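Local structure of chinitase A (Streptomyces coelicolor, 3EBV) at residues V175-Y180 / G267-S272; A6-W11 / Y30-V35; G115-L120 / T147-T152; G232-P237 / N281-S286. The protein probably hydrolyses internal linkages of chitin, as a family 18 endochitinase of which this chain is the catalytic TIM-barrel domain. One frame throughout, in Å; residues are numbered along the deposited sequence.

Contact 1: residues V175-Y180 / G267-S272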
# COMPACT_ATOMS: atom_id res chain seq x y z
N VAL A 175 6.93 0.12 -4.33
CA VAL A 175 7.07 0.43 -2.90
C VAL A 175 6.34 -0.59 -2.06
O VAL A 175 5.27 -1.10 -2.44
CB VAL A 175 6.58 1.88 -2.59
CG1 VAL A 175 5.11 2.10 -3.00
CG2 VAL A 175 6.77 2.23 -1.13
N VAL A 176 6.97 -0.89 -0.91
CA VAL A 176 6.34 -1.68 0.15
C VAL A 176 5.78 -0.69 1.14
O VAL A 176 6.53 -0.06 1.90
CB VAL A 176 7.33 -2.62 0.86
CG1 VAL A 176 6.63 -3.40 1.96
CG2 VAL A 176 7.90 -3.64 -0.17
N ASN A 177 4.45 -0.53 1.14
CA ASN A 177 3.75 0.30 2.14
C ASN A 177 3.27 -0.61 3.28
O ASN A 177 2.12 -1.06 3.29
CB ASN A 177 2.53 0.98 1.51
CG ASN A 177 2.90 2.03 0.46
OD1 ASN A 177 3.78 2.89 0.69
ND2 ASN A 177 2.15 2.02 -0.69
N MSE A 178 4.16 -0.95 4.20
CA MSE A 178 3.72 -1.82 5.29
C MSE A 178 2.64 -1.15 6.14
O MSE A 178 2.58 0.08 6.24
CB MSE A 178 4.92 -2.25 6.19
CG MSE A 178 4.48 -3.22 7.28
SE MSE A 178 6.09 -4.03 8.10
CE MSE A 178 6.71 -2.55 9.16
N GLN A 179 1.77 -2.00 6.72
CA GLN A 179 0.70 -1.52 7.58
C GLN A 179 1.26 -1.48 9.02
O GLN A 179 1.32 -2.50 9.74
CB GLN A 179 -0.50 -2.50 7.54
CG GLN A 179 -1.07 -2.68 6.14
CD GLN A 179 -2.23 -3.68 6.17
OE1 GLN A 179 -3.10 -3.63 7.05
NE2 GLN A 179 -2.21 -4.61 5.22
N TYR A 180 1.70 -0.28 9.43
CA TYR A 180 2.27 -0.13 10.79
C TYR A 180 1.15 0.05 11.83
O TYR A 180 1.09 1.06 12.59
CB TYR A 180 3.22 1.09 10.83
CG TYR A 180 4.48 0.94 10.01
CD1 TYR A 180 5.72 0.74 10.62
CD2 TYR A 180 4.43 1.03 8.61
CE1 TYR A 180 6.90 0.66 9.86
CE2 TYR A 180 5.58 0.89 7.85
CZ TYR A 180 6.83 0.72 8.47
OH TYR A 180 7.96 0.58 7.69
N GLY A 267 7.87 7.62 0.99
CA GLY A 267 6.80 8.43 1.55
C GLY A 267 5.92 7.65 2.50
O GLY A 267 6.42 6.89 3.35
N ALA A 268 4.61 7.82 2.32
CA ALA A 268 3.64 7.31 3.29
C ALA A 268 2.44 6.75 2.59
O ALA A 268 2.27 6.93 1.38
CB ALA A 268 3.23 8.41 4.32
N MSE A 269 1.62 6.05 3.37
CA MSE A 269 0.41 5.41 2.82
C MSE A 269 -0.67 5.51 3.90
O MSE A 269 -0.36 5.53 5.10
CB MSE A 269 0.69 3.93 2.52
CG MSE A 269 -0.56 3.12 2.11
SE MSE A 269 -1.52 2.40 3.72
CE MSE A 269 -0.66 0.65 3.85
N THR A 270 -1.95 5.58 3.48
CA THR A 270 -3.02 5.47 4.50
C THR A 270 -4.22 4.63 4.05
O THR A 270 -4.64 4.64 2.87
CB THR A 270 -3.49 6.86 4.98
OG1 THR A 270 -4.28 6.71 6.17
CG2 THR A 270 -4.31 7.56 3.92
N TRP A 271 -4.74 3.91 5.06
CA TRP A 271 -6.07 3.29 4.97
C TRP A 271 -6.98 4.24 5.75
O TRP A 271 -6.80 4.36 6.98
CB TRP A 271 -6.03 1.93 5.66
CG TRP A 271 -7.42 1.33 5.67
CD1 TRP A 271 -8.31 1.37 6.71
CD2 TRP A 271 -8.06 0.65 4.58
NE1 TRP A 271 -9.50 0.75 6.32
CE2 TRP A 271 -9.35 0.28 5.03
CE3 TRP A 271 -7.65 0.30 3.29
CZ2 TRP A 271 -10.27 -0.41 4.21
CZ3 TRP A 271 -8.54 -0.37 2.47
CH2 TRP A 271 -9.84 -0.73 2.94
N SER A 272 -7.94 4.94 5.11
CA SER A 272 -8.26 4.95 3.69
C SER A 272 -8.58 6.40 3.32
O SER A 272 -8.77 7.25 4.20
CB SER A 272 -9.51 4.09 3.40
OG SER A 272 -10.62 4.64 4.13
O HOH W 1 3.52 5.31 -0.76
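Met269, present as selenomethionine, lies against the side chain of Asn177, and this van der Waals packing carries most of the contact. Met269 CB rests 3.6 Å from Asn177 CG and equally near Asn177 CB. From there the Met269 chain sets off with CG anti to the backbone N (chi1 173°) and bends at both later torsions, which brings its methyl CE to 3.3 Å from Asn177 O and 4.1 Å from Gln179 CG. An unbranched, flexible chain can curl over Asn177 in the barrel interior.

The two segments belong to the closed parallel barrel of the TIM fold but are not neighbours in it, because strand 219-224 runs between them. Their axes accordingly stand 7.4 Å apart at 48°, and the side chains meet on the inner side of the barrel.

Polar groups are joined through water and through residues of other segments. A water donates to Asn177 OD1 (2.8 Å) and to Ala268 O (3.0 Å), bridging the strands, while Asn177 ND2 has a weak bond to Thr8 OG1. Gln179, extended beyond CG, sends NE2 to Ala149 O and to Glu121 OE2.

Contact 2: residues A6-W11 / Y30-V35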
# COMPACT_ATOMS: atom_id res chain seq x y z
N ALA A 6 5.98 9.98 -2.63
CA ALA A 6 4.59 9.61 -2.90
C ALA A 6 3.81 9.40 -1.62
O ALA A 6 4.33 8.92 -0.59
CB ALA A 6 4.54 8.33 -3.70
N VAL A 7 2.51 9.70 -1.73
CA VAL A 7 1.52 9.30 -0.73
C VAL A 7 0.58 8.33 -1.43
O VAL A 7 0.02 8.68 -2.50
CB VAL A 7 0.70 10.50 -0.18
CG1 VAL A 7 -0.32 9.98 0.86
CG2 VAL A 7 1.65 11.52 0.49
N THR A 8 0.44 7.12 -0.88
CA THR A 8 -0.53 6.12 -1.42
C THR A 8 -1.77 6.18 -0.55
O THR A 8 -1.67 6.23 0.69
CB THR A 8 0.07 4.69 -1.37
OG1 THR A 8 1.25 4.64 -2.17
CG2 THR A 8 -0.90 3.62 -1.85
N GLY A 9 -2.95 6.16 -1.18
CA GLY A 9 -4.20 6.06 -0.39
C GLY A 9 -5.11 4.99 -0.92
O GLY A 9 -5.20 4.81 -2.14
N TYR A 10 -5.71 4.24 -0.01
CA TYR A 10 -6.70 3.21 -0.40
C TYR A 10 -8.07 3.84 -0.57
O TYR A 10 -8.55 4.47 0.36
CB TYR A 10 -6.77 2.10 0.64
CG TYR A 10 -5.58 1.18 0.55
CD1 TYR A 10 -5.67 -0.01 -0.18
CD2 TYR A 10 -4.34 1.51 1.13
CE1 TYR A 10 -4.57 -0.88 -0.33
CE2 TYR A 10 -3.24 0.65 0.98
CZ TYR A 10 -3.37 -0.52 0.26
OH TYR A 10 -2.26 -1.33 0.12
N TRP A 11 -8.66 3.64 -1.77
CA TRP A 11 -10.05 4.11 -2.03
C TRP A 11 -10.96 2.91 -1.94
O TRP A 11 -10.72 1.88 -2.58
CB TRP A 11 -10.08 4.71 -3.42
CG TRP A 11 -11.46 5.08 -3.90
CD1 TRP A 11 -12.11 6.25 -3.64
CD2 TRP A 11 -12.36 4.27 -4.68
NE1 TRP A 11 -13.38 6.23 -4.22
CE2 TRP A 11 -13.55 5.03 -4.86
CE3 TRP A 11 -12.30 2.98 -5.22
CZ2 TRP A 11 -14.64 4.56 -5.62
CZ3 TRP A 11 -13.40 2.49 -5.96
CH2 TRP A 11 -14.55 3.30 -6.14
N TYR A 30 -2.90 12.53 -2.95
CA TYR A 30 -2.64 11.13 -3.21
C TYR A 30 -2.04 10.93 -4.58
O TYR A 30 -2.67 11.19 -5.61
CB TYR A 30 -3.91 10.31 -3.04
CG TYR A 30 -4.39 10.31 -1.62
CD1 TYR A 30 -3.74 9.53 -0.66
CD2 TYR A 30 -5.47 11.13 -1.20
CE1 TYR A 30 -4.16 9.53 0.67
CE2 TYR A 30 -5.90 11.13 0.14
CZ TYR A 30 -5.24 10.32 1.07
OH TYR A 30 -5.62 10.23 2.41
N ASP A 31 -0.81 10.41 -4.61
CA ASP A 31 -0.10 10.17 -5.86
C ASP A 31 -0.41 8.81 -6.43
O ASP A 31 -0.34 8.61 -7.64
CB ASP A 31 1.40 10.24 -5.61
CG ASP A 31 1.78 11.55 -5.03
OD1 ASP A 31 1.70 12.58 -5.74
OD2 ASP A 31 2.18 11.60 -3.86
N ILE A 32 -0.70 7.85 -5.55
CA ILE A 32 -1.06 6.50 -5.94
C ILE A 32 -2.35 6.21 -5.22
O ILE A 32 -2.43 6.37 -4.00
CB ILE A 32 0.01 5.44 -5.55
CG1 ILE A 32 1.36 5.77 -6.21
CG2 ILE A 32 -0.46 4.03 -5.95
CD1 ILE A 32 2.50 4.82 -5.74
N ILE A 33 -3.37 5.82 -5.99
CA ILE A 33 -4.68 5.45 -5.44
C ILE A 33 -4.86 3.96 -5.65
O ILE A 33 -4.84 3.49 -6.80
CB ILE A 33 -5.83 6.27 -6.11
CG1 ILE A 33 -5.60 7.77 -5.94
CG2 ILE A 33 -7.20 5.77 -5.56
CD1 ILE A 33 -6.51 8.63 -6.87
N ALA A 34 -4.99 3.23 -4.54
CA ALA A 34 -5.18 1.78 -4.56
C ALA A 34 -6.66 1.45 -4.35
O ALA A 34 -7.25 1.76 -3.30
CB ALA A 34 -4.28 1.10 -3.50
N VAL A 35 -7.27 0.86 -5.39
CA VAL A 35 -8.69 0.53 -5.37
C VAL A 35 -8.90 -0.77 -4.58
O VAL A 35 -8.37 -1.85 -4.93
CB VAL A 35 -9.18 0.39 -6.80
CG1 VAL A 35 -10.62 -0.18 -6.82
CG2 VAL A 35 -9.12 1.74 -7.48
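Tyr30 and Gly9 form the tight part of this contact: Tyr30 CD1 comes within 3.5 Å of Gly9 N, and a side chain at Gly9 would collide with the ring. Glycine therefore lets the ring settle against the strand, with Val7 CG1 also touching it. Close by, Val7 is gripped from two sides. Its O accepts from both Asp31 N (2.9 Å) and Ile32 N, while its N gives a bond to Asp31 OD2 (2.9 Å, 158° at the hydrogen), which uses the lone pair pointing away from the other oxygen. OD2 also bonds His292, and OD1 bonds the backbone N of Ser2, so an alanine at Asp31 would probably leave Val7 N, His292 and Ser2 without the carboxylate that accepts from all three.

Farther along, the parallel ladder is regular, with Gly9 N bonded to Ile32 O and Ala34 N to Gly9 O. No side opens to solvent, and toward the Trp11-Val35 end side chains keep ordinary van der Waals spacing. Ala34 CB sits over one face of the Tyr10 ring, toward the rim, in a CH-pi contact 4.0 Å from the centroid, where a small methyl fits. Val35 CG1 lies at the edge of the Trp11 indole, 3.9 Å from Trp11 CE3.

Strand 6-12 runs between strands 32-40 and 267-271, strand 77-84 lies beyond 32-40, and helix 282-292 packs on Val7 and Tyr30.

Contact 3: residues G115-L120 / T147-T152; sequences GVDIDL and TMAPQT
Thr147 OG1 donates a short bond to Asp117 OD1 (2.6 Å), reaching the oxygen from its anti side and 21° out of the carboxylate plane. The two side chains cross at about a right angle, with the Thr147 hydroxyl lodged between its own backbone N and carbonyl carbon (chi1 67°), from where it faces the acid. On the other face of the sheet the Ile118 and Met148 side chains lie side by side, pointing the same way, with Ile118 CG2 and Met148 CE 4.0 Å apart; Met148 packs on helix 161-168 and Ile118 on Leu124.

The backbones fix this register. Thr147 N bonds to Val116 O, Ile118 N to Thr147 O (2.9 Å), and Ala149 N to Ile118 O, the parallel pairing of a beta-alpha-beta unit whose crossover is helix 126-140. Past the pairing, Asp119 OD1 lies 4.0 Å from Ala149 CB.

One shell out, Asp117 OD2 bonds to Tyr10 OH and Ser81 OG from two other strands. With a leucine in place of Asp117, the hydroxyls of Thr147, Tyr10 and Ser81 would probably lose the acceptor they share inside the barrel.

Asp117, Asp119 and Glu121 supply the last three acids of the DxxDxDxE signature of family 18, whose final glutamate is the proton donor in relatives. Hydroxyl partners at both oxygens hold the Asp117 carboxylate in a set rotation, consistent with a supporting place behind that site.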
# COMPACT_ATOMS: atom_id res chain seq x y z
N GLY A 115 -1.39 -0.83 -12.52
CA GLY A 115 -0.69 -1.92 -11.84
C GLY A 115 -1.51 -2.46 -10.71
O GLY A 115 -2.76 -2.33 -10.69
N VAL A 116 -0.80 -3.07 -9.73
CA VAL A 116 -1.44 -3.90 -8.75
C VAL A 116 -0.79 -3.63 -7.38
O VAL A 116 0.42 -3.31 -7.30
CB VAL A 116 -1.32 -5.42 -9.10
CG1 VAL A 116 0.17 -5.90 -9.14
CG2 VAL A 116 -2.17 -6.28 -8.17
N ASP A 117 -1.62 -3.79 -6.33
CA ASP A 117 -1.13 -3.76 -4.93
C ASP A 117 -1.41 -5.11 -4.34
O ASP A 117 -2.52 -5.66 -4.46
CB ASP A 117 -1.89 -2.70 -4.13
CG ASP A 117 -1.60 -2.76 -2.62
OD1 ASP A 117 -0.39 -2.57 -2.25
OD2 ASP A 117 -2.54 -3.02 -1.82
N ILE A 118 -0.39 -5.72 -3.73
CA ILE A 118 -0.56 -7.02 -3.11
C ILE A 118 -0.87 -6.85 -1.64
O ILE A 118 0.00 -6.46 -0.85
CB ILE A 118 0.75 -7.88 -3.29
CG1 ILE A 118 1.19 -7.91 -4.79
CG2 ILE A 118 0.60 -9.27 -2.64
CD1 ILE A 118 0.13 -8.51 -5.73
N ASP A 119 -2.10 -7.18 -1.27
CA ASP A 119 -2.57 -7.05 0.10
C ASP A 119 -3.29 -8.33 0.55
O ASP A 119 -4.31 -8.26 1.26
CB ASP A 119 -3.49 -5.82 0.23
CG ASP A 119 -3.88 -5.52 1.66
OD1 ASP A 119 -3.19 -5.96 2.62
OD2 ASP A 119 -4.92 -4.84 1.82
N LEU A 120 -2.71 -9.48 0.20
CA LEU A 120 -3.22 -10.76 0.72
C LEU A 120 -2.92 -10.81 2.23
O LEU A 120 -1.75 -10.66 2.66
CB LEU A 120 -2.56 -11.95 0.03
CG LEU A 120 -2.67 -12.03 -1.50
CD1 LEU A 120 -2.24 -13.46 -1.97
CD2 LEU A 120 -4.02 -11.69 -1.95
N THR A 147 2.93 -2.43 -5.88
CA THR A 147 3.10 -2.13 -4.45
C THR A 147 2.70 -3.35 -3.64
O THR A 147 2.03 -4.25 -4.12
CB THR A 147 2.23 -0.88 -4.03
OG1 THR A 147 0.83 -1.20 -4.11
CG2 THR A 147 2.51 0.33 -4.93
N MSE A 148 3.09 -3.37 -2.35
CA MSE A 148 2.70 -4.44 -1.44
C MSE A 148 2.40 -3.80 -0.10
O MSE A 148 3.06 -2.80 0.24
CB MSE A 148 3.83 -5.46 -1.25
CG MSE A 148 4.35 -5.99 -2.61
SE MSE A 148 5.76 -7.35 -2.32
CE MSE A 148 4.59 -8.92 -2.29
N ALA A 149 1.44 -4.37 0.61
CA ALA A 149 1.01 -3.83 1.91
C ALA A 149 1.05 -4.95 2.97
O ALA A 149 0.03 -5.36 3.54
CB ALA A 149 -0.41 -3.22 1.82
N PRO A 150 2.26 -5.45 3.27
CA PRO A 150 2.39 -6.48 4.32
C PRO A 150 1.91 -5.97 5.67
O PRO A 150 1.91 -4.76 5.91
CB PRO A 150 3.92 -6.68 4.42
CG PRO A 150 4.53 -5.40 3.82
CD PRO A 150 3.57 -5.00 2.72
N GLN A 151 1.53 -6.92 6.53
CA GLN A 151 1.38 -6.65 7.95
C GLN A 151 2.76 -6.71 8.62
O GLN A 151 3.75 -7.21 8.04
CB GLN A 151 0.41 -7.67 8.55
CG GLN A 151 -1.01 -7.45 8.05
CD GLN A 151 -1.94 -8.47 8.64
OE1 GLN A 151 -2.51 -8.25 9.71
NE2 GLN A 151 -2.06 -9.62 7.98
N THR A 152 2.86 -6.20 9.86
CA THR A 152 4.18 -6.13 10.46
C THR A 152 4.83 -7.52 10.61
O THR A 152 6.04 -7.67 10.50
CB THR A 152 4.11 -5.41 11.84
OG1 THR A 152 3.16 -6.09 12.67
CG2 THR A 152 3.76 -3.98 11.65
O HOH W 2 -1.04 -7.87 3.95
O HOH W 3 -0.54 -10.10 5.54

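Contact 4: residues G232-P237 / N281-S286; sequences GGYVSP and NAWSNS
Pro237 presses its ring against Trp283 and Ser286, and these three residues make most of the contact. Pro237 CG approaches Trp283 CA at 4.0 Å and CD1 of the same indole at 4.3 Å, and Pro237 CB meets Ser286 OG at 3.4 Å. Pro237 opens helix 237-249, just after Ser236 at the N-cap; a proline suits this first turn because its missing N-H is not needed there, and its compact ring offers a stiff surface to the neighbouring helix.

Trp283 has the larger side chain, though Pro237 buries more surface. With CG anti to the backbone N (chi1 -167°), its indole turns inward from helix 282-292, so that the pyrrole side faces the 232-237 loop and the benzene side reaches Ala268 and Thr270 of strand 267-271. Trp283 NE1 is satisfied through water, giving its hydrogen to a molecule at 3.0 Å that in turn donates to Val235 O at 2.7 Å. Tyr234 joins only loosely, its CE1 4.5 Å from Trp283 CD1.

Ser286 stands one turn further on, on the same side of the helix as Ala282, whose O receives Ser286 N at 3.1 Å. A small residue lets Pro237 come close here, and Ser286 OG also has a weak bond to Asn241 ND2 of helix 237-249.

The arrangement is plain packing of the outer layer of a beta/alpha barrel: the start of one surrounding helix leans on its neighbour, while a large aromatic side chain fills the space down to the strands.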
# COMPACT_ATOMS: atom_id res chain seq x y z
N GLY A 232 -6.17 -0.20 16.14
CA GLY A 232 -5.03 0.34 16.89
C GLY A 232 -3.95 0.78 15.92
O GLY A 232 -3.94 0.35 14.76
N GLY A 233 -3.04 1.62 16.42
CA GLY A 233 -1.91 2.10 15.62
C GLY A 233 -2.06 3.47 14.99
O GLY A 233 -1.10 3.98 14.36
N TYR A 234 -3.22 4.12 15.11
CA TYR A 234 -3.31 5.50 14.64
C TYR A 234 -2.27 6.37 15.34
O TYR A 234 -2.12 6.28 16.57
CB TYR A 234 -4.70 6.10 14.90
CG TYR A 234 -4.76 7.56 14.59
CD1 TYR A 234 -4.84 8.01 13.29
CD2 TYR A 234 -4.70 8.51 15.63
CE1 TYR A 234 -4.83 9.39 12.98
CE2 TYR A 234 -4.70 9.87 15.35
CZ TYR A 234 -4.77 10.30 14.04
OH TYR A 234 -4.77 11.67 13.79
N VAL A 235 -1.62 7.25 14.56
CA VAL A 235 -0.80 8.32 15.16
C VAL A 235 -1.16 9.66 14.53
O VAL A 235 -1.63 9.75 13.39
CB VAL A 235 0.72 8.08 14.98
CG1 VAL A 235 1.16 6.80 15.69
CG2 VAL A 235 1.12 8.06 13.46
N SER A 236 -0.95 10.75 15.27
CA SER A 236 -1.15 12.07 14.69
C SER A 236 -0.27 12.25 13.46
O SER A 236 0.83 11.66 13.38
CB SER A 236 -0.84 13.18 15.71
OG SER A 236 0.53 13.17 16.06
N PRO A 237 -0.72 13.05 12.50
CA PRO A 237 0.16 13.32 11.35
C PRO A 237 1.56 13.84 11.77
O PRO A 237 2.55 13.49 11.11
CB PRO A 237 -0.64 14.36 10.51
CG PRO A 237 -2.07 14.15 10.94
CD PRO A 237 -2.05 13.69 12.36
N ASN A 281 -9.93 15.47 6.02
CA ASN A 281 -8.67 15.42 5.23
C ASN A 281 -7.48 15.92 6.05
O ASN A 281 -6.48 16.37 5.45
CB ASN A 281 -8.80 16.14 3.90
CG ASN A 281 -9.82 15.50 3.00
OD1 ASN A 281 -10.00 14.28 3.04
ND2 ASN A 281 -10.48 16.30 2.16
N ALA A 282 -7.57 15.88 7.38
CA ALA A 282 -6.44 16.35 8.22
C ALA A 282 -5.18 15.53 7.93
O ALA A 282 -4.07 16.11 7.79
CB ALA A 282 -6.81 16.26 9.68
N TRP A 283 -5.32 14.22 7.79
CA TRP A 283 -4.12 13.38 7.62
C TRP A 283 -3.46 13.70 6.28
O TRP A 283 -2.24 13.99 6.23
CB TRP A 283 -4.51 11.89 7.74
CG TRP A 283 -3.35 10.93 7.89
CD1 TRP A 283 -2.91 10.37 9.06
CD2 TRP A 283 -2.53 10.40 6.84
NE1 TRP A 283 -1.84 9.52 8.81
CE2 TRP A 283 -1.58 9.52 7.46
CE3 TRP A 283 -2.47 10.60 5.45
CZ2 TRP A 283 -0.61 8.82 6.71
CZ3 TRP A 283 -1.52 9.89 4.70
CH2 TRP A 283 -0.58 9.04 5.34
N SER A 284 -4.20 13.65 5.17
CA SER A 284 -3.57 13.91 3.88
C SER A 284 -3.08 15.36 3.75
O SER A 284 -2.06 15.62 3.08
CB SER A 284 -4.44 13.50 2.69
OG SER A 284 -5.69 14.20 2.71
N ASN A 285 -3.79 16.31 4.37
CA ASN A 285 -3.32 17.71 4.32
C ASN A 285 -1.91 17.79 4.92
O ASN A 285 -1.03 18.41 4.33
CB ASN A 285 -4.25 18.65 5.07
CG ASN A 285 -5.46 19.06 4.23
OD1 ASN A 285 -5.49 18.83 3.03
ND2 ASN A 285 -6.41 19.74 4.87
N SER A 286 -1.71 17.19 6.09
CA SER A 286 -0.44 17.41 6.82
C SER A 286 0.64 16.47 6.28
O SER A 286 1.75 16.93 5.98
CB SER A 286 -0.64 17.19 8.30
OG SER A 286 0.63 17.07 8.94
O HOH W 4 -1.83 7.96 11.37

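In the fold
Contacts 1, 2 and 3 belong to a single curled sheet. Contact 1 has its centre about 9 Å from the centres of both contact 2 and contact 3, and those two are about 12 Å apart. Backbone pairing joins contact 1 to contacts 2 and 3, with Thr270 N to Thr8 O at 2.9 Å and Asn177 N to Met148 O at 2.8 Å. Tyr10 OH reaches Asp117 OD2, itself a signature residue, at 2.6 Å, tying contact 2 to the probable active-site end of contact 3. Contact 4 lies outside, its centre about 20 Å from that of contact 3, but Trp283 CH2 reaches within 3.5 Å of Met269 O in contact 1.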